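Local structure of MutT/nudix family protein (Enterococcus faecalis, 2FML) at residues Val99-Glu104 and Ala130-Glu135. The protein is of unknown function but, as a MutT/nudix family member with a winged-helix domain, may hydrolyse or sense nucleoside diphosphate derivatives and bind DNA. Residues are numbered along the deposited sequence; the frame is centred on the assembly and turned at random.
Sequences VVISQE and AFIGEE
Val99 meets both Ile132 and Glu135 through one methyl, CG1. The Val99 side chain points toward residues 130-135, and chi1 of -172° sets CG1 anti to the backbone N, where it meets both partners. There Val99 CG1 lies 3.8 Å from Ile132 CD1. The same methyl is 3.5 Å from Glu135 OE1 and 3.8 Å from Glu135 CG, so it packs against the bent Glu135 chain as well as the isoleucine tip. Val99 also touches Leu137, and its backbone N is hydrogen-bonded to Thr97 OG1 at the end of helix 85-97.

Val100 turns its side chain away and takes part through its backbone. Val100 N donates to a water O 3.0 Å away, and that water donates to Glu135 OE1 at 2.8 Å. No direct hydrogen bond joins the two segments; one water bridges them. The bend at chi2 of Glu135 (-107°) brings the carboxylate round to it.

Ile101 points toward residues 130-135, and its side chain crosses that of Ile132 at about a right angle. Their branch methyls carry the contact: Ile101 CG2 to Ile132 CG2 is 3.5 Å, tight for two carbons. Ile101 also rests on Leu90 and Thr93 of helix 85-97 and on Leu46 of strand 39-50, while Ile132 reaches Trp148.

Thus the loop after the Nudix helix 85-97 packs against residues 130-135, where backbone hydrogen bonds tie Ala130 and Ile132 to Leu47 of strand 39-50. This joins loop to sheet in the alpha/beta/alpha sandwich of the Nudix fold. By sequence, Val99 fills the last, apolar position of the Nudix box, here packed against Ile132 and Glu135.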
loop_
_atom_site.group_PDB
_atom_site.type_symbol
_atom_site.label_atom_id
_atom_site.label_comp_id
_atom_site.label_asym_id
_atom_site.label_seq_id
_atom_site.Cartn_x
_atom_site.Cartn_y
_atom_site.Cartn_z
ATOM N N VAL A 99 -10.169 -21.535 1.344
ATOM C CA VAL A 99 -9.452 -21.151 2.570
ATOM C C VAL A 99 -10.139 -19.975 3.291
ATOM O O VAL A 99 -10.492 -18.946 2.663
ATOM C CB VAL A 99 -7.992 -20.858 2.262
ATOM C CG1 VAL A 99 -7.200 -20.639 3.559
ATOM C CG2 VAL A 99 -7.430 -21.996 1.411
ATOM N N VAL A 100 -10.367 -20.176 4.594
ATOM C CA VAL A 100 -10.887 -19.149 5.476
ATOM C C VAL A 100 -9.721 -18.486 6.259
ATOM O O VAL A 100 -9.074 -19.141 7.078
ATOM C CB VAL A 100 -11.949 -19.728 6.449
ATOM C CG1 VAL A 100 -12.584 -18.625 7.258
ATOM C CG2 VAL A 100 -13.024 -20.514 5.692
ATOM N N ILE A 101 -9.437 -17.208 5.953
ATOM C CA ILE A 101 -8.542 -16.324 6.725
ATOM C C ILE A 101 -9.391 -15.211 7.350
ATOM O O ILE A 101 -10.424 -14.863 6.788
ATOM C CB ILE A 101 -7.461 -15.663 5.849
ATOM C CG1 ILE A 101 -7.938 -15.497 4.423
ATOM C CG2 ILE A 101 -6.255 -16.541 5.692
ATOM C CD1 ILE A 101 -6.810 -15.527 3.488
ATOM N N SER A 102 -8.964 -14.652 8.484
ATOM C CA SER A 102 -9.600 -13.453 9.073
ATOM C C SER A 102 -8.838 -12.171 8.722
ATOM O O SER A 102 -7.665 -12.228 8.332
ATOM C CB SER A 102 -9.729 -13.598 10.596
ATOM O OG SER A 102 -8.444 -13.502 11.187
ATOM N N GLN A 103 -9.512 -11.025 8.843
ATOM C CA GLN A 103 -8.957 -9.724 8.432
ATOM C C GLN A 103 -7.673 -9.374 9.133
ATOM O O GLN A 103 -6.767 -8.800 8.520
ATOM C CB GLN A 103 -9.947 -8.575 8.680
ATOM C CG GLN A 103 -9.550 -7.265 7.930
ATOM C CD GLN A 103 -10.769 -6.465 7.364
ATOM O OE1 GLN A 103 -11.693 -7.030 6.732
ATOM N NE2 GLN A 103 -10.743 -5.134 7.576
ATOM N N GLU A 104 -7.623 -9.712 10.428
ATOM C CA GLU A 104 -6.547 -9.368 11.315
ATOM C C GLU A 104 -5.287 -10.060 10.835
ATOM O O GLU A 104 -4.193 -9.627 11.183
ATOM C CB GLU A 104 -6.868 -9.783 12.763
ATOM C CG GLU A 104 -8.328 -10.191 13.057
ATOM C CD GLU A 104 -9.298 -9.000 13.304
ATOM O OE1 GLU A 104 -9.677 -8.751 14.496
ATOM O OE2 GLU A 104 -9.710 -8.337 12.310
ATOM N N ALA A 130 -0.761 -12.907 3.039
ATOM C CA ALA A 130 -1.041 -13.532 4.337
ATOM C C ALA A 130 -0.183 -14.748 4.494
ATOM O O ALA A 130 0.175 -15.411 3.476
ATOM C CB ALA A 130 -2.524 -13.911 4.461
ATOM N N PHE A 131 0.136 -15.014 5.761
ATOM C CA PHE A 131 0.931 -16.164 6.217
ATOM C C PHE A 131 -0.002 -17.068 6.963
ATOM O O PHE A 131 -0.621 -16.607 7.920
ATOM C CB PHE A 131 1.982 -15.701 7.209
ATOM C CG PHE A 131 2.773 -14.543 6.748
ATOM C CD1 PHE A 131 3.627 -14.655 5.649
ATOM C CD2 PHE A 131 2.681 -13.329 7.411
ATOM C CE1 PHE A 131 4.364 -13.578 5.219
ATOM C CE2 PHE A 131 3.439 -12.249 7.006
ATOM C CZ PHE A 131 4.278 -12.375 5.902
ATOM N N ILE A 132 -0.097 -18.330 6.554
ATOM C CA ILE A 132 -1.122 -19.239 7.038
ATOM C C ILE A 132 -0.566 -20.675 7.119
ATOM O O ILE A 132 0.599 -20.908 6.799
ATOM C CB ILE A 132 -2.434 -19.158 6.158
ATOM C CG1 ILE A 132 -2.201 -19.615 4.697
ATOM C CG2 ILE A 132 -2.988 -17.708 6.154
ATOM C CD1 ILE A 132 -3.399 -20.380 4.078
ATOM N N GLY A 133 -1.374 -21.618 7.603
ATOM C CA GLY A 133 -1.024 -23.026 7.519
ATOM C C GLY A 133 -1.254 -23.538 6.111
ATOM O O GLY A 133 -1.930 -22.885 5.303
ATOM N N GLU A 134 -0.678 -24.708 5.830
ATOM C CA GLU A 134 -0.848 -25.432 4.585
ATOM C C GLU A 134 -2.203 -26.139 4.603
ATOM O O GLU A 134 -2.283 -27.369 4.768
ATOM C CB GLU A 134 0.284 -26.451 4.385
ATOM C CG GLU A 134 0.533 -26.805 2.912
ATOM C CD GLU A 134 1.642 -27.832 2.662
ATOM O OE1 GLU A 134 2.569 -27.986 3.477
ATOM O OE2 GLU A 134 1.602 -28.496 1.603
ATOM N N GLU A 135 -3.273 -25.353 4.430
ATOM C CA GLU A 135 -4.659 -25.856 4.534
ATOM C C GLU A 135 -4.993 -26.771 3.376
ATOM O O GLU A 135 -4.359 -26.669 2.319
ATOM C CB GLU A 135 -5.683 -24.724 4.542
ATOM C CG GLU A 135 -5.260 -23.459 5.214
ATOM C CD GLU A 135 -5.931 -23.228 6.522
ATOM O OE1 GLU A 135 -6.752 -22.282 6.586
ATOM O OE2 GLU A 135 -5.645 -23.979 7.477
HETATM O O HOH W 1 -9.563 -22.483 6.258
#